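Local coordinates for protein Ulp1-like SUMO protease (Chaetomium thermophilum, PDB 6DG4) that is the C-terminal catalytic domain of a C48-family cysteine protease that probably cleaves SUMO from its conjugates, at residues 98-101 and 107-110; 110-115 and 173-178; 120-125 and 184-189; 127-132 and 208-213; 139-144 and 167-172. All blocks are in the same frame, centred on the assembly; numbering follows the deposited sequence.

Interaction 1 of 5, residues 98-101 and 107-110; sequences PRLL and GCGR
R99 and G107 make the polar part of this contact, and C108 makes the rest by packing its sulfur on R99 and L100. The R99 guanidinium meets the G107 carbonyl side-on, with two nitrogens on one oxygen. R99 NE donates to G107 O at 2.6 Å, coming from above the carbonyl plane, 39° out of it. R99 NH2 reaches the same G107 O at 2.9 Å, in the carbonyl plane and on a lone pair, but its N-H is more bent, at 132°. The oxygen lies almost in the guanidinium plane, so the two bonds together fix the rotation of the flat group. The long chain gets there because CG stands opposite the backbone N (chi1 -179°) and the chain then bends at chi2, which swings NE onto the loop.

Packing comes next. C108 SG lies 3.5 Å from R99 CG, alongside the base of the arginine chain. The same C108 SG is 3.7 Å from the backbone N of L100. L100 CD1 lies on the far side of the sulfur from R99 CG, 4.0 Å from C108 SG. A leucine in place of R99 would probably leave G107 O without either of these donors and the turn before C108 freer to shift.

Outside the pair, L101 packs on R164 and K168 of helix 163-177. This is a helical hairpin: helix 96-103 and the roughly antiparallel helix 109-114 are joined by a short turn, and an arginine of the first helix holds the carbonyl just ahead of C108, the N-cap of the second.

Interaction 2 of 5, residues 110-115 and 173-178; sequences RLLRRA and VKFVLE. With SO4 (sulfate ion), chain B.
R113 NE donates to sulfate O1 at 3.0 Å in a nearly straight bond (171°), on the flank of helix 109-114 turned away from helix 163-177, while L112 of the same helix turn reaches across to F175 and V176. The ion is held by more than that bond. R113 NH2 donates to sulfate O3 at 3.1 Å, so the NE edge of the guanidinium faces the ion and spans two of its oxygens. R114 NH1 takes a third oxygen, sulfate O2, also at 3.1 Å. R113 bends at chi3 (-64°), which folds its head back along the helix, and one face of that head lies over the backbone N of R110, offset toward its rim. The ion probably comes from the crystallisation liquor. Two arginines one residue apart suit an anion, and their charges would be partly balanced by it.

Between the helices the contact is apolar and slight. L112 CD1 lies 4.2 Å from V176 CG2, two methyl groups meeting end to end. The same L112 CD1 comes to 4.5 Å from F175 CE2, obliquely to the ring. Each helix is held by its own backbone bonds, R114 N to R110 O on one side and L177 N to V173 O on the other.

A bound glycerol lies about 5 Å from the side chain of V176. L112 also packs on F96 of helix 96-103, and F175 rests on P105 of the connecting loop. Helix 109-114 thus packs against both helix 96-103 and helix 163-177, and the residue just after it, A115, is tied by its O to T90 OG1 of strand 89-91.

Interaction 3 of 5, residues 120-125 and 184-189; sequences ANFLDI and AEWQAV
F122 and W186 approach each other from opposite directions and meet at the outer atoms of their rings. W186 CH2 lies 3.8 Å from F122 CE2 and sits at the edge of the phenyl ring, near its plane. W186 CZ2 is next, 4.0 Å from the same F122 CE2. The two ring planes are inclined by about 42°, and the phenyl carbon approaches the indole obliquely, so the pair is neither an offset nor a T-shaped stack. W186 points its six-membered ring forward, since CG stands opposite the carbonyl carbon (chi1 -80°). L123 comes in beside F122 and touches the indole with a branch tip: L123 CD2 is 4.3 Å from W186 CZ2.

The backbones stay far apart, with the nearest pair of CA atoms, those of L123 and W186, 11.9 Å from each other, so long side chains alone bridge the gap. On one side, D124 N bonds to N121 O and I125 N to F122 O, closing a tight turn that carries F122 and L123. Helix 163-177 lies beneath both partners: F122 packs on V176 and L177, W186 on V173. The indole ring also meets F181, their planes at about 30°.

No hydrogen bond joins the two segments. Cohesion must therefore come from dispersion and from burying aromatic carbon, with little directional demand on how the two rings are turned, while polar groups such as N121 OD1 and ND2 find their partners within their own loop, at R118 N and N116 O.

Interaction 4 of 5, residues 127-132 and 208-213; sequences TILIPI and TNAICL
L129 of the sheet and A210 of helix 202-215 face each other at the centre of the alpha/beta fold shared by papain-like cysteine proteases, in which a long helix packs on the sheet. L129 CD2 lies 4.2 Å from A210 CB, a branch tip against the single methyl of the alanine. The leucine reaches over because CG stands opposite its own carbonyl carbon (chi1 -59°), while the short alanine lets strand and helix come near, their CA atoms 6.9 Å apart.

The polar link runs through one water. T127 OG1 and L213 O are 4.3 Å apart, too far for a direct bond, and the water lies between them. It is 2.9 Å from T127 OG1. It donates to L213 O, also over 2.9 Å, and so satisfies a carbonyl close to the C-terminal end of helix 202-215.

Around this shell, L129 is flanked by I69 of helix 62-80 and by C89 of strand 89-91, and A210 is backed by I72 and by L140 of the next strand. Strand 127-134 is held in place by backbone bonds: T127 to K88 and T90, and L129 to T90 and F92. Farther out, N209 OD1 bonds to Y223 OH, and T208 OG1 to V204 O and Q231 NE2. Inside the helix, L213 N bonds to N209 O at 2.9 Å.

Interaction 5 of 5, residues 139-144 and 167-172; sequences TLAVIR and AKLLEL
A141 and L169 form the tightest part of this wholly apolar contact. The methyl of A141 sits in the fork of L169: A141 CB is 3.7 Å from L169 CD1 and 3.8 Å from L169 CD2. The fork is aimed at the strand because the leucine CG lies beside the backbone N, opposite the carbonyl carbon (chi1 -64°). Two residues along the strand, I143 reaches the helix with CD1, which touches two leucines. I143 CD1 comes to 4.2 Å from L172 CD2 and 4.3 Å from L169 CD2, bridging the step of one helical turn.

Within the helix, backbone bonds hold the two leucines in place, L172 N to K168 O at 3.0 Å being one of them. No hydrogen bond crosses between the segments. The axes of the two segments pass 10.0 Å apart, with 39° between their N-to-C directions.

Strand 137-144 is the middle one of the sheet, bonded through A141 to I130 and through I143 to I128 on one side, and through L140 to L153 and V142 to S151 on the other. Helix 163-177 covers the A141 and I143 face, and L140 turns to the other face, where it meets A210 of helix 202-215.

How the interactions relate
Interactions 4 and 5 lie on opposite faces of one sheet and are joined edge to edge by its strands: I128 N is 2.8 Å from I143 O. Helix 163-177 ties interactions 2, 3 and 5 together. V173 CG1 meets W186 CZ2 at 3.4 Å, and F122 CZ lies 4.2 Å from I143 CG2, so the aromatic pair of interaction 3 extends the apolar layer of interaction 5. Interactions 1 and 2 share R110 and touch through R99 CB and L111 CD1, 4.0 Å apart. Interaction 4 is central, about 4 Å from the chain centre, whereas the sulfate belongs to the periphery.

Interaction 1 of 5, residues 98-101 and 107-110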
# COMPACT_ATOMS: atom_id res chain seq x y z
N PRO A 98 -14.88 0.33 -3.22
CA PRO A 98 -16.22 0.62 -3.76
C PRO A 98 -17.13 -0.60 -3.78
O PRO A 98 -18.33 -0.47 -3.51
CB PRO A 98 -15.93 1.17 -5.17
CG PRO A 98 -14.51 1.53 -5.19
CD PRO A 98 -13.80 0.76 -4.12
N ARG A 99 -16.59 -1.78 -4.08
CA ARG A 99 -17.39 -2.99 -4.06
C ARG A 99 -17.88 -3.29 -2.64
O ARG A 99 -19.04 -3.68 -2.44
CB ARG A 99 -16.57 -4.16 -4.59
CG ARG A 99 -17.32 -5.48 -4.64
CD ARG A 99 -17.98 -5.66 -5.97
NE ARG A 99 -18.76 -6.89 -6.05
CZ ARG A 99 -19.49 -7.23 -7.11
NH1 ARG A 99 -19.53 -6.44 -8.17
NH2 ARG A 99 -20.17 -8.37 -7.11
N LEU A 100 -17.01 -3.12 -1.65
CA LEU A 100 -17.39 -3.36 -0.27
C LEU A 100 -18.48 -2.39 0.17
O LEU A 100 -19.45 -2.78 0.84
CB LEU A 100 -16.16 -3.27 0.62
CG LEU A 100 -16.35 -3.73 2.07
CD1 LEU A 100 -16.78 -5.19 2.10
CD2 LEU A 100 -15.08 -3.57 2.84
N LEU A 101 -18.35 -1.11 -0.20
CA LEU A 101 -19.37 -0.12 0.16
C LEU A 101 -20.70 -0.44 -0.51
O LEU A 101 -21.76 -0.31 0.11
CB LEU A 101 -18.91 1.28 -0.24
CG LEU A 101 -17.76 1.93 0.53
CD1 LEU A 101 -17.56 3.38 0.11
CD2 LEU A 101 -18.00 1.85 2.03
N GLY A 107 -20.79 -9.69 -1.55
CA GLY A 107 -20.62 -9.45 -2.96
C GLY A 107 -19.18 -9.30 -3.39
O GLY A 107 -18.93 -8.97 -4.56
N CYS A 108 -18.23 -9.57 -2.50
CA CYS A 108 -16.81 -9.34 -2.76
C CYS A 108 -16.04 -10.64 -3.00
O CYS A 108 -14.81 -10.63 -2.95
CB CYS A 108 -16.18 -8.56 -1.61
SG CYS A 108 -16.64 -6.82 -1.51
N GLY A 109 -16.73 -11.74 -3.25
CA GLY A 109 -16.06 -13.03 -3.28
C GLY A 109 -14.99 -13.13 -4.34
O GLY A 109 -13.89 -13.64 -4.09
N ARG A 110 -15.29 -12.65 -5.56
CA ARG A 110 -14.31 -12.73 -6.63
C ARG A 110 -13.06 -11.93 -6.29
O ARG A 110 -11.94 -12.39 -6.50
CB ARG A 110 -14.93 -12.25 -7.95
CG ARG A 110 -13.99 -12.26 -9.14
CD ARG A 110 -14.70 -11.82 -10.42

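Interaction 2 of 5, residues 110-115 and 173-178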
# COMPACT_ATOMS: atom_id res chain seq x y z
N ARG A 110 -15.29 -12.65 -5.56
CA ARG A 110 -14.31 -12.73 -6.63
C ARG A 110 -13.06 -11.93 -6.29
O ARG A 110 -11.94 -12.39 -6.50
CB ARG A 110 -14.93 -12.25 -7.95
CG ARG A 110 -13.99 -12.26 -9.14
CD ARG A 110 -14.70 -11.82 -10.42
N LEU A 111 -13.24 -10.72 -5.73
CA LEU A 111 -12.08 -9.90 -5.40
C LEU A 111 -11.28 -10.51 -4.25
O LEU A 111 -10.05 -10.49 -4.28
CB LEU A 111 -12.51 -8.47 -5.08
CG LEU A 111 -13.08 -7.64 -6.23
CD1 LEU A 111 -13.41 -6.24 -5.75
CD2 LEU A 111 -12.12 -7.58 -7.42
N LEU A 112 -11.96 -11.08 -3.25
CA LEU A 112 -11.26 -11.77 -2.17
C LEU A 112 -10.44 -12.94 -2.71
O LEU A 112 -9.27 -13.11 -2.36
CB LEU A 112 -12.26 -12.26 -1.12
CG LEU A 112 -12.90 -11.13 -0.31
CD1 LEU A 112 -14.11 -11.63 0.44
CD2 LEU A 112 -11.88 -10.54 0.65
N ARG A 113 -11.04 -13.75 -3.59
CA ARG A 113 -10.33 -14.89 -4.15
C ARG A 113 -9.13 -14.45 -4.98
O ARG A 113 -8.07 -15.07 -4.94
CB ARG A 113 -11.29 -15.76 -4.95
CG ARG A 113 -12.28 -16.52 -4.08
CD ARG A 113 -13.10 -17.53 -4.85
NE ARG A 113 -13.98 -16.93 -5.86
CZ ARG A 113 -15.21 -16.47 -5.62
NH1 ARG A 113 -15.72 -16.53 -4.39
NH2 ARG A 113 -15.93 -15.95 -6.60
N ARG A 114 -9.28 -13.36 -5.75
CA ARG A 114 -8.17 -12.88 -6.57
C ARG A 114 -7.01 -12.38 -5.72
O ARG A 114 -5.85 -12.44 -6.15
CB ARG A 114 -8.66 -11.79 -7.52
CG ARG A 114 -9.10 -12.32 -8.88
CD ARG A 114 -9.95 -11.31 -9.66
NE ARG A 114 -10.14 -11.70 -11.05
CZ ARG A 114 -10.87 -12.73 -11.46
NH1 ARG A 114 -11.48 -13.51 -10.58
NH2 ARG A 114 -10.99 -12.99 -12.76
N ALA A 115 -7.31 -11.88 -4.52
CA ALA A 115 -6.29 -11.48 -3.56
C ALA A 115 -5.81 -12.64 -2.69
O ALA A 115 -4.97 -12.43 -1.81
CB ALA A 115 -6.83 -10.36 -2.66
N VAL A 173 -13.86 -9.14 8.12
CA VAL A 173 -13.17 -10.24 8.80
C VAL A 173 -14.17 -11.30 9.25
O VAL A 173 -13.96 -12.50 9.05
CB VAL A 173 -12.33 -9.69 9.97
CG1 VAL A 173 -11.75 -10.82 10.80
CG2 VAL A 173 -11.20 -8.79 9.45
N LYS A 174 -15.27 -10.86 9.88
CA LYS A 174 -16.29 -11.79 10.34
C LYS A 174 -16.88 -12.58 9.18
O LYS A 174 -17.10 -13.80 9.29
CB LYS A 174 -17.39 -11.01 11.06
CG LYS A 174 -18.56 -11.87 11.52
CD LYS A 174 -19.47 -11.06 12.40
CE LYS A 174 -20.58 -11.93 12.97
NZ LYS A 174 -21.27 -11.27 14.11
N PHE A 175 -17.10 -11.92 8.05
CA PHE A 175 -17.65 -12.62 6.89
C PHE A 175 -16.71 -13.72 6.42
O PHE A 175 -17.16 -14.83 6.10
CB PHE A 175 -17.90 -11.63 5.76
CG PHE A 175 -18.33 -12.29 4.49
CD1 PHE A 175 -19.66 -12.62 4.29
CD2 PHE A 175 -17.41 -12.62 3.51
CE1 PHE A 175 -20.06 -13.25 3.12
CE2 PHE A 175 -17.81 -13.25 2.35
CZ PHE A 175 -19.13 -13.57 2.16
N VAL A 176 -15.42 -13.43 6.33
CA VAL A 176 -14.47 -14.43 5.84
C VAL A 176 -14.32 -15.59 6.82
O VAL A 176 -14.32 -16.76 6.43
CB VAL A 176 -13.11 -13.77 5.53
CG1 VAL A 176 -12.09 -14.84 5.16
CG2 VAL A 176 -13.25 -12.75 4.41
N LEU A 177 -14.18 -15.28 8.11
CA LEU A 177 -13.82 -16.30 9.09
C LEU A 177 -15.00 -17.15 9.55
O LEU A 177 -14.78 -18.27 10.03
CB LEU A 177 -13.14 -15.67 10.30
CG LEU A 177 -11.67 -15.32 10.10
CD1 LEU A 177 -11.11 -14.60 11.31
CD2 LEU A 177 -10.86 -16.58 9.81
N GLU A 178 -16.23 -16.67 9.44
CA GLU A 178 -17.43 -17.46 9.76
C GLU A 178 -17.33 -17.97 11.20
O GLU A 178 -17.15 -17.17 12.12
CB GLU A 178 -17.63 -18.54 8.70
CG GLU A 178 -17.74 -18.03 7.29
CD GLU A 178 -17.96 -19.13 6.28
OE1 GLU A 178 -17.68 -20.31 6.58
OE2 GLU A 178 -18.40 -18.82 5.16
S SO4 B . -13.97 -16.66 -9.89
O1 SO4 B . -13.15 -16.46 -8.69
O2 SO4 B . -13.40 -15.90 -11.00
O3 SO4 B . -15.33 -16.19 -9.62
O4 SO4 B . -14.00 -18.08 -10.22

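Interaction 3 of 5, residues 120-125 and 184-189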
# COMPACT_ATOMS: atom_id res chain seq x y z
N ALA A 120 -9.56 -20.56 4.66
CA ALA A 120 -8.56 -21.54 5.07
C ALA A 120 -7.21 -20.92 5.39
O ALA A 120 -6.50 -21.42 6.27
CB ALA A 120 -8.40 -22.61 3.99
N ASN A 121 -6.81 -19.86 4.69
CA ASN A 121 -5.49 -19.28 4.88
C ASN A 121 -5.52 -17.92 5.56
O ASN A 121 -4.46 -17.33 5.77
CB ASN A 121 -4.74 -19.18 3.55
CG ASN A 121 -5.29 -18.10 2.64
OD1 ASN A 121 -6.47 -18.12 2.31
ND2 ASN A 121 -4.44 -17.16 2.24
N PHE A 122 -6.71 -17.42 5.92
CA PHE A 122 -6.83 -16.04 6.40
C PHE A 122 -5.87 -15.75 7.55
O PHE A 122 -5.13 -14.76 7.52
CB PHE A 122 -8.28 -15.76 6.81
CG PHE A 122 -8.53 -14.33 7.14
CD1 PHE A 122 -8.76 -13.41 6.14
CD2 PHE A 122 -8.53 -13.89 8.46
CE1 PHE A 122 -8.99 -12.08 6.43
CE2 PHE A 122 -8.76 -12.57 8.75
CZ PHE A 122 -8.99 -11.66 7.73
N LEU A 123 -5.89 -16.58 8.59
CA LEU A 123 -5.05 -16.33 9.76
C LEU A 123 -3.56 -16.53 9.47
O LEU A 123 -2.74 -16.11 10.28
CB LEU A 123 -5.49 -17.19 10.94
CG LEU A 123 -6.91 -16.92 11.45
CD1 LEU A 123 -7.24 -17.86 12.60
CD2 LEU A 123 -7.07 -15.48 11.89
N ASP A 124 -3.21 -17.17 8.35
CA ASP A 124 -1.82 -17.34 7.95
C ASP A 124 -1.27 -16.10 7.26
O ASP A 124 -0.06 -15.97 7.11
CB ASP A 124 -1.73 -18.55 7.00
CG ASP A 124 -0.32 -18.80 6.48
OD1 ASP A 124 0.57 -19.13 7.30
OD2 ASP A 124 -0.10 -18.69 5.25
N ILE A 125 -2.13 -15.18 6.83
CA ILE A 125 -1.67 -13.93 6.23
C ILE A 125 -1.17 -13.02 7.35
O ILE A 125 -1.80 -12.91 8.40
CB ILE A 125 -2.83 -13.27 5.47
CG1 ILE A 125 -3.38 -14.20 4.39
CG2 ILE A 125 -2.38 -11.95 4.86
CD1 ILE A 125 -4.68 -13.70 3.76
N ALA A 184 -14.38 -10.95 20.40
CA ALA A 184 -13.72 -10.23 21.48
C ALA A 184 -12.20 -10.29 21.38
O ALA A 184 -11.52 -9.47 22.00
CB ALA A 184 -14.17 -10.76 22.84
N GLU A 185 -11.65 -11.24 20.62
CA GLU A 185 -10.21 -11.35 20.45
C GLU A 185 -9.69 -10.50 19.30
O GLU A 185 -8.47 -10.38 19.15
CB GLU A 185 -9.78 -12.82 20.33
CG GLU A 185 -9.84 -13.54 21.69
CD GLU A 185 -9.61 -15.04 21.65
OE1 GLU A 185 -8.59 -15.51 21.10
OE2 GLU A 185 -10.46 -15.77 22.22
N TRP A 186 -10.57 -9.88 18.53
CA TRP A 186 -10.21 -8.91 17.50
C TRP A 186 -10.34 -7.50 18.06
O TRP A 186 -11.16 -7.23 18.94
CB TRP A 186 -11.12 -9.06 16.27
CG TRP A 186 -10.70 -10.20 15.40
CD1 TRP A 186 -11.00 -11.52 15.56
CD2 TRP A 186 -9.87 -10.11 14.23
NE1 TRP A 186 -10.41 -12.27 14.57
CE2 TRP A 186 -9.71 -11.43 13.74
CE3 TRP A 186 -9.25 -9.06 13.56
CZ2 TRP A 186 -8.95 -11.70 12.61
CZ3 TRP A 186 -8.51 -9.34 12.43
CH2 TRP A 186 -8.35 -10.65 11.97
N GLN A 187 -9.52 -6.59 17.55
CA GLN A 187 -9.65 -5.20 17.93
C GLN A 187 -9.18 -4.29 16.81
O GLN A 187 -8.38 -4.68 15.95
CB GLN A 187 -8.87 -4.84 19.20
CG GLN A 187 -7.40 -5.07 19.11
CD GLN A 187 -6.75 -5.02 20.48
OE1 GLN A 187 -6.60 -3.95 21.07
NE2 GLN A 187 -6.37 -6.18 21.00
N ALA A 188 -9.70 -3.08 16.83
CA ALA A 188 -9.21 -2.01 15.97
C ALA A 188 -8.09 -1.30 16.71
O ALA A 188 -8.23 -0.97 17.90
CB ALA A 188 -10.35 -1.04 15.65
N VAL A 189 -6.98 -1.08 16.02
CA VAL A 189 -5.79 -0.46 16.61
C VAL A 189 -5.40 0.72 15.74
O VAL A 189 -5.31 0.59 14.51
CB VAL A 189 -4.62 -1.46 16.69
CG1 VAL A 189 -3.33 -0.74 17.10
CG2 VAL A 189 -4.95 -2.59 17.66

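Interaction 4 of 5, residues 127-132 and 208-213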
# COMPACT_ATOMS: atom_id res chain seq x y z
N THR A 127 -0.34 -9.53 6.58
CA THR A 127 -0.72 -8.16 6.27
C THR A 127 -1.64 -8.14 5.06
O THR A 127 -1.28 -8.68 4.01
CB THR A 127 0.52 -7.33 5.95
OG1 THR A 127 1.46 -7.48 7.02
CG2 THR A 127 0.17 -5.87 5.80
N ILE A 128 -2.79 -7.50 5.20
CA ILE A 128 -3.72 -7.24 4.11
C ILE A 128 -3.78 -5.73 3.92
O ILE A 128 -4.17 -5.00 4.84
CB ILE A 128 -5.11 -7.81 4.40
CG1 ILE A 128 -5.03 -9.33 4.61
CG2 ILE A 128 -6.07 -7.46 3.26
CD1 ILE A 128 -6.35 -9.95 5.06
N LEU A 129 -3.40 -5.26 2.73
CA LEU A 129 -3.35 -3.84 2.41
C LEU A 129 -4.55 -3.47 1.54
O LEU A 129 -4.72 -4.01 0.44
CB LEU A 129 -2.05 -3.53 1.66
CG LEU A 129 -0.74 -3.86 2.39
CD1 LEU A 129 0.44 -3.73 1.44
CD2 LEU A 129 -0.55 -2.96 3.61
N ILE A 130 -5.38 -2.56 2.03
CA ILE A 130 -6.60 -2.14 1.35
C ILE A 130 -6.53 -0.64 1.12
O ILE A 130 -6.73 0.16 2.04
CB ILE A 130 -7.86 -2.52 2.15
CG1 ILE A 130 -7.94 -4.03 2.34
CG2 ILE A 130 -9.11 -1.99 1.47
CD1 ILE A 130 -8.97 -4.47 3.37
N PRO A 131 -6.21 -0.20 -0.11
CA PRO A 131 -6.22 1.24 -0.40
C PRO A 131 -7.65 1.74 -0.51
O PRO A 131 -8.48 1.13 -1.19
CB PRO A 131 -5.48 1.34 -1.74
CG PRO A 131 -5.03 -0.03 -2.10
CD PRO A 131 -5.83 -1.00 -1.28
N ILE A 132 -7.92 2.87 0.14
CA ILE A 132 -9.26 3.43 0.23
C ILE A 132 -9.22 4.84 -0.33
O ILE A 132 -8.41 5.66 0.11
CB ILE A 132 -9.75 3.46 1.69
CG1 ILE A 132 -9.95 2.04 2.22
CG2 ILE A 132 -11.04 4.27 1.80
CD1 ILE A 132 -10.33 1.96 3.68
N THR A 208 3.53 5.03 1.40
CA THR A 208 4.65 4.96 2.33
C THR A 208 4.23 4.25 3.62
O THR A 208 5.00 3.47 4.17
CB THR A 208 5.19 6.36 2.60
OG1 THR A 208 5.56 6.97 1.35
CG2 THR A 208 6.42 6.31 3.48
N ASN A 209 3.01 4.52 4.09
CA ASN A 209 2.50 3.80 5.25
C ASN A 209 2.36 2.31 4.95
O ASN A 209 2.57 1.47 5.84
CB ASN A 209 1.17 4.39 5.71
CG ASN A 209 1.35 5.72 6.41
OD1 ASN A 209 2.42 6.00 6.95
ND2 ASN A 209 0.31 6.54 6.40
N ALA A 210 2.00 1.97 3.72
CA ALA A 210 1.91 0.56 3.33
C ALA A 210 3.28 -0.10 3.35
O ALA A 210 3.41 -1.25 3.80
CB ALA A 210 1.24 0.43 1.96
N ILE A 211 4.32 0.59 2.87
CA ILE A 211 5.67 0.05 2.96
C ILE A 211 6.01 -0.24 4.42
O ILE A 211 6.49 -1.32 4.77
CB ILE A 211 6.70 1.01 2.34
CG1 ILE A 211 6.50 1.19 0.84
CG2 ILE A 211 8.12 0.50 2.63
CD1 ILE A 211 7.39 2.27 0.24
N CYS A 212 5.77 0.74 5.28
CA CYS A 212 6.13 0.59 6.69
C CYS A 212 5.36 -0.56 7.34
O CYS A 212 5.97 -1.44 7.96
CB CYS A 212 5.88 1.91 7.43
SG CYS A 212 7.05 3.22 6.99
N LEU A 213 4.04 -0.57 7.21
CA LEU A 213 3.28 -1.62 7.89
C LEU A 213 3.64 -3.01 7.35
O LEU A 213 3.76 -3.96 8.13
CB LEU A 213 1.78 -1.35 7.79
CG LEU A 213 1.19 -0.58 8.98
CD1 LEU A 213 1.07 -1.50 10.20
CD2 LEU A 213 2.03 0.65 9.32
O HOH W 1 1.40 -5.35 8.95

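Interaction 5 of 5, residues 139-144 and 167-172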
# COMPACT_ATOMS: atom_id res chain seq x y z
N THR A 139 -6.43 6.83 1.78
CA THR A 139 -5.99 6.32 3.06
C THR A 139 -5.74 4.83 2.90
O THR A 139 -5.98 4.25 1.84
CB THR A 139 -7.04 6.59 4.16
OG1 THR A 139 -8.27 5.93 3.82
CG2 THR A 139 -7.26 8.09 4.34
N LEU A 140 -5.25 4.20 3.97
CA LEU A 140 -4.83 2.81 3.94
C LEU A 140 -5.49 2.05 5.08
O LEU A 140 -5.28 2.38 6.25
CB LEU A 140 -3.31 2.70 4.09
CG LEU A 140 -2.76 1.27 4.02
CD1 LEU A 140 -2.88 0.72 2.61
CD2 LEU A 140 -1.32 1.23 4.52
N ALA A 141 -6.27 1.02 4.74
CA ALA A 141 -6.71 0.06 5.74
C ALA A 141 -5.72 -1.09 5.75
O ALA A 141 -5.22 -1.51 4.71
CB ALA A 141 -8.12 -0.44 5.43
N VAL A 142 -5.44 -1.60 6.95
CA VAL A 142 -4.50 -2.69 7.13
C VAL A 142 -5.14 -3.69 8.08
O VAL A 142 -5.47 -3.34 9.22
CB VAL A 142 -3.15 -2.21 7.69
CG1 VAL A 142 -2.16 -3.38 7.80
CG2 VAL A 142 -2.57 -1.11 6.82
N ILE A 143 -5.32 -4.91 7.62
CA ILE A 143 -5.74 -6.01 8.49
C ILE A 143 -4.51 -6.86 8.75
O ILE A 143 -3.75 -7.17 7.82
CB ILE A 143 -6.87 -6.82 7.85
CG1 ILE A 143 -8.08 -5.93 7.55
CG2 ILE A 143 -7.27 -7.98 8.76
CD1 ILE A 143 -9.17 -6.60 6.72
N ARG A 144 -4.29 -7.21 10.01
CA ARG A 144 -3.14 -8.02 10.42
C ARG A 144 -3.70 -9.28 11.06
O ARG A 144 -3.92 -9.32 12.29
CB ARG A 144 -2.23 -7.24 11.35
CG ARG A 144 -1.70 -5.95 10.73
CD ARG A 144 -0.91 -5.14 11.72
NE ARG A 144 0.51 -5.49 11.70
CZ ARG A 144 1.38 -5.16 12.64
NH1 ARG A 144 0.98 -4.54 13.74
NH2 ARG A 144 2.66 -5.49 12.48
N ALA A 167 -15.20 -0.41 11.60
CA ALA A 167 -16.33 -1.32 11.71
C ALA A 167 -16.53 -2.12 10.43
O ALA A 167 -16.85 -3.32 10.48
CB ALA A 167 -17.59 -0.54 12.06
N LYS A 168 -16.35 -1.48 9.27
CA LYS A 168 -16.49 -2.20 8.01
C LYS A 168 -15.40 -3.26 7.84
O LYS A 168 -15.65 -4.34 7.30
CB LYS A 168 -16.47 -1.21 6.84
CG LYS A 168 -17.77 -0.42 6.75
CD LYS A 168 -17.75 0.59 5.63
CE LYS A 168 -19.02 1.42 5.64
NZ LYS A 168 -20.23 0.58 5.42
N LEU A 169 -14.19 -2.96 8.31
CA LEU A 169 -13.13 -3.95 8.26
C LEU A 169 -13.46 -5.16 9.13
O LEU A 169 -13.23 -6.30 8.73
CB LEU A 169 -11.81 -3.32 8.69
CG LEU A 169 -11.27 -2.20 7.79
CD1 LEU A 169 -10.00 -1.62 8.39
CD2 LEU A 169 -11.03 -2.70 6.37
N LEU A 170 -13.99 -4.93 10.34
CA LEU A 170 -14.35 -6.05 11.20
C LEU A 170 -15.51 -6.85 10.62
O LEU A 170 -15.55 -8.08 10.78
CB LEU A 170 -14.67 -5.56 12.61
CG LEU A 170 -13.44 -5.12 13.40
CD1 LEU A 170 -13.85 -4.31 14.62
CD2 LEU A 170 -12.62 -6.32 13.85
N GLU A 171 -16.46 -6.19 9.95
CA GLU A 171 -17.52 -6.93 9.27
C GLU A 171 -16.95 -7.83 8.18
O GLU A 171 -17.39 -8.98 8.02
CB GLU A 171 -18.54 -5.95 8.68
CG GLU A 171 -19.37 -5.23 9.75
CD GLU A 171 -20.18 -4.05 9.20
OE1 GLU A 171 -20.03 -3.70 8.01
OE2 GLU A 171 -20.96 -3.47 9.99
N LEU A 172 -15.95 -7.34 7.45
CA LEU A 172 -15.30 -8.15 6.42
C LEU A 172 -14.61 -9.36 7.04
O LEU A 172 -14.72 -10.48 6.53
CB LEU A 172 -14.30 -7.29 5.65
CG LEU A 172 -13.43 -7.99 4.61
CD1 LEU A 172 -14.28 -8.56 3.48
CD2 LEU A 172 -12.40 -7.02 4.06